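PDB 3QFE: putative dihydrodipicolinate synthase family protein from Coccidioides immitis, which is of unconfirmed function but belongs to the dihydrodipicolinate synthetase family of TIM-barrel proteins, its parallel strands ringed by helices. Local coordinates for residues G13-A18 against G45-V50; L69-R74 against S103-N108; F130-S135 against R166-V171. One frame throughout, in Å; residues are numbered along the deposited sequence.

Interaction 1: G13-A18 against G45-V50; sequences GIWCPA and GLTGLV
Trp15, Val50 and Thr47 bury the largest areas in this contact between two parallel strands. The indole of Trp15 lies across the neighbouring strand at Gly48, whose CA sits over one face, 3.7 Å from the centroid of the six-membered ring, a CH-pi contact. Glycine suits that place because the ring fills the space a CB would take. With CG beside the backbone N (chi1 -66°), the indole is carried over Gly48, while its NE1 is bonded to Gln11 O. Val50 brings CG2 to within 4.1 Å of Trp15 CE3 and sets its CB against Pro17. Thr47 works with both branches: OG1 accepts a bent bond from Ile14 N (3.2 Å, 136°), while methyl CG2 lies near Trp15 NE1. Main-chain bonds complete the pairing, among them Thr47 N to Ile14 O (2.7 Å) and Val50 N to Cys16 O (2.8 Å). On the other face Cys16 CB packs 3.5 Å from Leu46 CD1, and Leu41 of helix 31-42 covers Cys16, Leu46 and Leu49. Adjacent parallel strands joined through helix 31-42 form a beta-alpha-beta crossover, the repeated unit of a TIM barrel. Strand 216-218 flanks strand 13-17 on its other side.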
# COMPACT_ATOMS: atom_id res chain seq x y z
N GLY A 13 -9.69 -6.44 -3.01
CA GLY A 13 -10.01 -5.17 -3.64
C GLY A 13 -8.74 -4.41 -3.94
O GLY A 13 -7.67 -5.02 -3.98
N ILE A 14 -8.87 -3.10 -4.13
CA ILE A 14 -7.77 -2.23 -4.48
C ILE A 14 -7.43 -1.35 -3.30
O ILE A 14 -8.28 -0.59 -2.81
CB ILE A 14 -8.12 -1.31 -5.66
CG1 ILE A 14 -8.40 -2.13 -6.91
CG2 ILE A 14 -6.95 -0.39 -6.00
CD1 ILE A 14 -7.16 -2.91 -7.42
N TRP A 15 -6.17 -1.44 -2.86
CA TRP A 15 -5.67 -0.70 -1.73
C TRP A 15 -4.60 0.27 -2.19
O TRP A 15 -3.84 -0.04 -3.10
CB TRP A 15 -5.05 -1.66 -0.71
CG TRP A 15 -6.05 -2.57 -0.08
CD1 TRP A 15 -6.78 -3.57 -0.70
CD2 TRP A 15 -6.44 -2.60 1.30
NE1 TRP A 15 -7.60 -4.18 0.22
CE2 TRP A 15 -7.40 -3.62 1.45
CE3 TRP A 15 -6.04 -1.87 2.43
CZ2 TRP A 15 -7.99 -3.91 2.68
CZ3 TRP A 15 -6.62 -2.16 3.65
CH2 TRP A 15 -7.59 -3.17 3.76
N CYS A 16 -4.55 1.45 -1.56
CA CYS A 16 -3.51 2.43 -1.88
C CYS A 16 -2.52 2.65 -0.73
O CYS A 16 -2.95 2.96 0.39
CB CYS A 16 -4.11 3.77 -2.30
SG CYS A 16 -2.80 5.03 -2.54
N PRO A 17 -1.21 2.51 -1.01
CA PRO A 17 -0.18 2.86 -0.03
C PRO A 17 0.15 4.37 -0.16
O PRO A 17 0.95 4.77 -1.04
CB PRO A 17 1.00 1.97 -0.42
CG PRO A 17 0.86 1.83 -1.93
CD PRO A 17 -0.62 1.97 -2.25
N ALA A 18 -0.47 5.16 0.71
CA ALA A 18 -0.50 6.62 0.59
C ALA A 18 0.88 7.26 0.77
O ALA A 18 1.66 6.83 1.61
CB ALA A 18 -1.49 7.20 1.58
N GLY A 45 -13.23 5.14 -4.49
CA GLY A 45 -13.50 3.77 -4.89
C GLY A 45 -12.52 2.75 -4.35
O GLY A 45 -12.58 1.59 -4.70
N LEU A 46 -11.61 3.15 -3.47
CA LEU A 46 -10.64 2.20 -2.95
C LEU A 46 -11.26 1.29 -1.91
O LEU A 46 -12.21 1.66 -1.22
CB LEU A 46 -9.42 2.91 -2.35
CG LEU A 46 -8.62 3.83 -3.28
CD1 LEU A 46 -7.54 4.52 -2.47
CD2 LEU A 46 -8.02 3.06 -4.44
N THR A 47 -10.72 0.09 -1.78
CA THR A 47 -11.15 -0.82 -0.73
C THR A 47 -10.57 -0.42 0.63
O THR A 47 -11.25 -0.46 1.64
CB THR A 47 -10.80 -2.28 -1.08
OG1 THR A 47 -11.45 -2.64 -2.31
CG2 THR A 47 -11.26 -3.25 0.05
N GLY A 48 -9.31 -0.01 0.67
CA GLY A 48 -8.68 0.38 1.92
C GLY A 48 -7.42 1.16 1.68
O GLY A 48 -6.96 1.26 0.54
N LEU A 49 -6.86 1.71 2.76
CA LEU A 49 -5.57 2.39 2.71
C LEU A 49 -4.49 1.62 3.45
O LEU A 49 -4.70 1.06 4.54
CB LEU A 49 -5.66 3.82 3.27
CG LEU A 49 -6.53 4.85 2.51
CD1 LEU A 49 -6.60 6.17 3.24
CD2 LEU A 49 -6.02 5.10 1.10
N VAL A 50 -3.31 1.59 2.82
CA VAL A 50 -2.12 1.15 3.49
C VAL A 50 -1.36 2.39 3.93
O VAL A 50 -0.93 3.17 3.10
CB VAL A 50 -1.26 0.23 2.60
CG1 VAL A 50 0.10 -0.03 3.24
CG2 VAL A 50 -2.02 -1.08 2.32
O HOH W 1 1.79 3.88 2.65

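Interaction 2: L69-R74 against S103-N108; sequences LIATAR and SVAGAN
Ala105, near the end of helix 92-105, sets its methyl against Ile70 and Ala71 of helix 63-77. Its CB lies 3.8 Å from Ile70 CB and 4.2 Å from Ala71 CB; small residues here let the backbones approach to 4.7 Å between the CA atoms of Ala71 and Ala105. The carbonyl of Ala105 also receives a CA-H...O contact from Ala71.

Gly106 follows with positive phi (110°), in a Schellman motif that ends the helix; glycine suits this conformation, where a CB would press on the preceding carbonyl and crowd Arg74 CG. The turn presents Gly106 O to Arg74, which grips it side-on with two nitrogens, NE at 2.9 Å and NH2 at 2.8 Å. The oxygen lies in the guanidinium plane, and bends at chi2 and chi3 curl the long arginine chain back to reach it.

The methyl of Ala107 lies 4.0 Å from Ile70 CG2, and both side chains rest on Ala85 of strand 83-86. At Asn108, OD1 takes a further bond from Arg74 NH2 (2.8 Å). Asn108 OD1 lies close to the guanidinium plane, although NH2 stands above the plane of the amide, and the two flat groups are turned 67° apart. Asn108 OD1 also accepts from Ile83 N, while Arg74 NH1 is bonded to Phe81 O and Gly78 O, which fixes the rotation of the guanidinium.

Gly106 thus forms a Schellman C-cap on helix 92-105, and neighbouring outer helices packed side by side, each leading by a short loop into the next parallel strand, are characteristic of a TIM barrel.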
# COMPACT_ATOMS: atom_id res chain seq x y z
N LEU A 69 0.30 9.71 11.82
CA LEU A 69 -0.21 9.47 10.49
C LEU A 69 -1.34 8.46 10.53
O LEU A 69 -2.35 8.66 9.87
CB LEU A 69 0.88 9.02 9.55
CG LEU A 69 1.86 10.11 9.11
CD1 LEU A 69 2.92 9.43 8.27
CD2 LEU A 69 1.12 11.19 8.29
N ILE A 70 -1.19 7.41 11.35
CA ILE A 70 -2.24 6.42 11.46
C ILE A 70 -3.50 7.08 11.99
O ILE A 70 -4.57 6.92 11.40
CB ILE A 70 -1.85 5.20 12.32
CG1 ILE A 70 -0.64 4.50 11.69
CG2 ILE A 70 -3.01 4.20 12.38
CD1 ILE A 70 0.05 3.44 12.61
N ALA A 71 -3.37 7.86 13.06
CA ALA A 71 -4.50 8.56 13.68
C ALA A 71 -5.15 9.54 12.69
O ALA A 71 -6.38 9.68 12.62
CB ALA A 71 -4.03 9.32 14.96
N THR A 72 -4.32 10.20 11.89
CA THR A 72 -4.80 11.13 10.88
C THR A 72 -5.55 10.35 9.79
O THR A 72 -6.65 10.77 9.37
CB THR A 72 -3.64 12.00 10.34
OG1 THR A 72 -3.14 12.82 11.40
CG2 THR A 72 -4.08 12.90 9.17
N ALA A 73 -5.00 9.20 9.36
CA ALA A 73 -5.70 8.34 8.43
C ALA A 73 -7.08 7.98 8.97
O ALA A 73 -8.08 8.23 8.29
CB ALA A 73 -4.89 7.08 8.09
N ARG A 74 -7.16 7.45 10.20
CA ARG A 74 -8.46 7.04 10.77
C ARG A 74 -9.48 8.19 10.78
O ARG A 74 -10.64 7.99 10.45
CB ARG A 74 -8.29 6.44 12.17
CG ARG A 74 -9.60 6.12 12.92
CD ARG A 74 -10.42 5.11 12.11
NE ARG A 74 -9.72 3.83 11.92
CZ ARG A 74 -9.97 2.97 10.94
NH1 ARG A 74 -10.90 3.23 10.02
NH2 ARG A 74 -9.26 1.83 10.86
N SER A 103 -2.30 0.11 16.93
CA SER A 103 -3.54 -0.33 17.52
C SER A 103 -4.22 0.84 18.22
O SER A 103 -5.39 1.12 17.95
CB SER A 103 -3.26 -1.46 18.50
OG SER A 103 -4.47 -1.93 19.05
N VAL A 104 -3.49 1.52 19.09
CA VAL A 104 -4.03 2.70 19.79
C VAL A 104 -4.49 3.81 18.79
O VAL A 104 -5.50 4.44 18.99
CB VAL A 104 -3.02 3.26 20.87
CG1 VAL A 104 -3.55 4.57 21.51
CG2 VAL A 104 -2.75 2.21 21.98
N ALA A 105 -3.77 3.98 17.70
CA ALA A 105 -4.08 5.06 16.77
C ALA A 105 -5.26 4.74 15.84
O ALA A 105 -5.74 5.60 15.14
CB ALA A 105 -2.85 5.46 16.00
N GLY A 106 -5.73 3.49 15.85
CA GLY A 106 -6.91 3.10 15.11
C GLY A 106 -6.77 2.20 13.89
O GLY A 106 -7.74 2.04 13.16
N ALA A 107 -5.60 1.62 13.63
CA ALA A 107 -5.43 0.69 12.49
C ALA A 107 -6.27 -0.60 12.66
O ALA A 107 -6.62 -0.96 13.79
CB ALA A 107 -3.97 0.36 12.28
N ASN A 108 -6.62 -1.28 11.55
CA ASN A 108 -7.35 -2.57 11.63
C ASN A 108 -6.41 -3.76 11.47
O ASN A 108 -6.66 -4.85 12.02
CB ASN A 108 -8.44 -2.69 10.55
CG ASN A 108 -9.38 -1.50 10.51
OD1 ASN A 108 -9.32 -0.67 9.61
ND2 ASN A 108 -10.26 -1.42 11.49

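Interaction 3: F130-S135 against R166-V171; sequences FFDDVS and RKNPNV
Asn168 and Asp132 form the straighter of the two hydrogen bonds in this contact: ND2 of Asn168 donates a hydrogen bond to OD1 of Asp132 at 2.8 Å, with an angle of 167° at the hydrogen. The acceptor lies nearly in the amide plane but is approached on the anti side of the carboxylate, and the two flat groups are inclined by 66°. Asn168 ND2 is also bonded to Ile164 O, one turn back in helix 158-167, so a primary amide, with two N-H groups on one nitrogen, is well chosen here.

The second bond runs from Asn170 ND2 to the main-chain Ser135 O, 2.8 Å away. The donor lies in the carbonyl plane, on a lone pair, and because Asn170 has CG anti to its N (chi1 -167°), the amide extends toward helix 124-137. Leu140 O is another partner of this nitrogen. Asn170 stands in a type I turn from Asn168 to Val171, closed by Val171 N to Asn168 O.

Lys167 adds a long salt bridge, its NZ 3.6 Å from Asp132 OD2, with its chain crossing the aspartate at about a right angle.

Farther in, Ser135 packs against Asn168 and Val171, its CB 3.9 Å from both Asn168 CB and Val171 CG2. The small hydroxyl folds back to Phe131 O at 2.7 Å, where it joins Ser135 N from the opposite face of that carbonyl; a buried polar group is thereby satisfied within its own helix.

Chemically, the contact relies on two directional amide N-H bonds, one to a carboxylate that probably strengthens it and one to a backbone carbonyl. Two asparagines thus join the turn after helix 158-167 to helix 124-137, and the long salt bridge from Lys167 probably adds only a modest attraction.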
# COMPACT_ATOMS: atom_id res chain seq x y z
N PHE A 130 10.30 -15.21 14.47
CA PHE A 130 9.88 -13.81 14.47
C PHE A 130 8.37 -13.67 14.20
O PHE A 130 7.64 -13.09 15.00
CB PHE A 130 10.66 -13.05 13.42
CG PHE A 130 10.17 -11.64 13.19
CD1 PHE A 130 10.52 -10.62 14.05
CD2 PHE A 130 9.39 -11.34 12.09
CE1 PHE A 130 10.09 -9.31 13.83
CE2 PHE A 130 8.95 -10.05 11.86
CZ PHE A 130 9.30 -9.02 12.73
N PHE A 131 7.93 -14.21 13.07
CA PHE A 131 6.51 -14.15 12.73
C PHE A 131 5.62 -14.88 13.74
O PHE A 131 4.54 -14.37 14.07
CB PHE A 131 6.25 -14.63 11.32
CG PHE A 131 6.58 -13.60 10.29
CD1 PHE A 131 5.78 -12.47 10.16
CD2 PHE A 131 7.67 -13.75 9.46
CE1 PHE A 131 6.08 -11.51 9.21
CE2 PHE A 131 7.97 -12.78 8.49
CZ PHE A 131 7.17 -11.66 8.38
N ASP A 132 6.06 -16.04 14.22
CA ASP A 132 5.38 -16.72 15.34
C ASP A 132 5.20 -15.81 16.57
O ASP A 132 4.11 -15.69 17.11
CB ASP A 132 6.16 -17.98 15.76
CG ASP A 132 5.98 -19.16 14.79
OD1 ASP A 132 5.24 -19.05 13.77
OD2 ASP A 132 6.61 -20.22 15.05
N ASP A 133 6.29 -15.18 16.99
CA ASP A 133 6.28 -14.30 18.15
C ASP A 133 5.42 -13.05 17.92
O ASP A 133 4.64 -12.63 18.80
CB ASP A 133 7.72 -13.91 18.46
CG ASP A 133 7.88 -13.37 19.85
OD1 ASP A 133 6.95 -13.50 20.67
OD2 ASP A 133 8.96 -12.81 20.12
N VAL A 134 5.52 -12.48 16.73
CA VAL A 134 4.77 -11.29 16.41
C VAL A 134 3.26 -11.53 16.34
O VAL A 134 2.51 -10.76 16.95
CB VAL A 134 5.33 -10.56 15.16
CG1 VAL A 134 4.31 -9.57 14.63
CG2 VAL A 134 6.63 -9.84 15.51
N SER A 135 2.82 -12.58 15.63
CA SER A 135 1.37 -12.88 15.49
C SER A 135 0.74 -13.10 16.83
O SER A 135 -0.33 -12.60 17.13
CB SER A 135 1.11 -14.15 14.69
OG SER A 135 1.88 -14.20 13.52
N ARG A 166 -0.27 -21.35 8.77
CA ARG A 166 -0.96 -22.50 9.37
C ARG A 166 -0.73 -22.57 10.88
O ARG A 166 -1.61 -23.01 11.61
CB ARG A 166 -0.53 -23.81 8.68
N LYS A 167 0.43 -22.11 11.33
CA LYS A 167 0.77 -22.08 12.76
C LYS A 167 0.19 -20.86 13.49
O LYS A 167 0.21 -20.80 14.72
CB LYS A 167 2.30 -22.14 12.92
CG LYS A 167 2.85 -21.92 14.35
CD LYS A 167 2.63 -23.13 15.27
CE LYS A 167 3.19 -22.87 16.68
NZ LYS A 167 4.68 -22.80 16.68
N ASN A 168 -0.31 -19.88 12.73
CA ASN A 168 -0.67 -18.58 13.29
C ASN A 168 -1.99 -18.01 12.75
O ASN A 168 -1.97 -17.25 11.80
CB ASN A 168 0.43 -17.56 12.99
CG ASN A 168 1.75 -17.94 13.60
OD1 ASN A 168 1.86 -18.12 14.82
ND2 ASN A 168 2.79 -18.03 12.77
N PRO A 169 -3.13 -18.35 13.40
CA PRO A 169 -4.45 -17.91 12.90
C PRO A 169 -4.64 -16.38 12.94
O PRO A 169 -5.55 -15.86 12.31
CB PRO A 169 -5.44 -18.58 13.87
CG PRO A 169 -4.64 -19.63 14.63
CD PRO A 169 -3.23 -19.11 14.66
N ASN A 170 -3.77 -15.68 13.66
CA ASN A 170 -3.77 -14.23 13.64
C ASN A 170 -3.04 -13.65 12.41
O ASN A 170 -3.00 -12.43 12.21
CB ASN A 170 -3.20 -13.69 14.95
CG ASN A 170 -3.45 -12.21 15.15
OD1 ASN A 170 -4.53 -11.70 14.83
ND2 ASN A 170 -2.46 -11.51 15.68
N VAL A 171 -2.44 -14.53 11.61
CA VAL A 171 -1.86 -14.10 10.33
C VAL A 171 -2.96 -14.24 9.31
O VAL A 171 -3.52 -15.32 9.13
CB VAL A 171 -0.62 -14.92 9.92
CG1 VAL A 171 -0.32 -14.77 8.43
CG2 VAL A 171 0.60 -14.53 10.80

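In the fold
From the N terminus, strand 13-17 pairs with strand 48-51 in interaction 1, closing a loop that contains helix 31-42. The chain continues from strand 48-51 to helix 63-77, where interaction 2 begins; it closes after strand 83-86, at the end of helix 92-105. Interaction 3 joins helix 124-137 to the turn between helix 158-167 and strand 171-176, closing a loop that contains strand 142-146. The three loops are in series, neither nested nor crossed. Interaction 1 lies in the central sheet, whereas interactions 2 and 3 each tie a pair of neighbouring outer helices around one TIM barrel; the centres of these two interactions are about 22 Å apart.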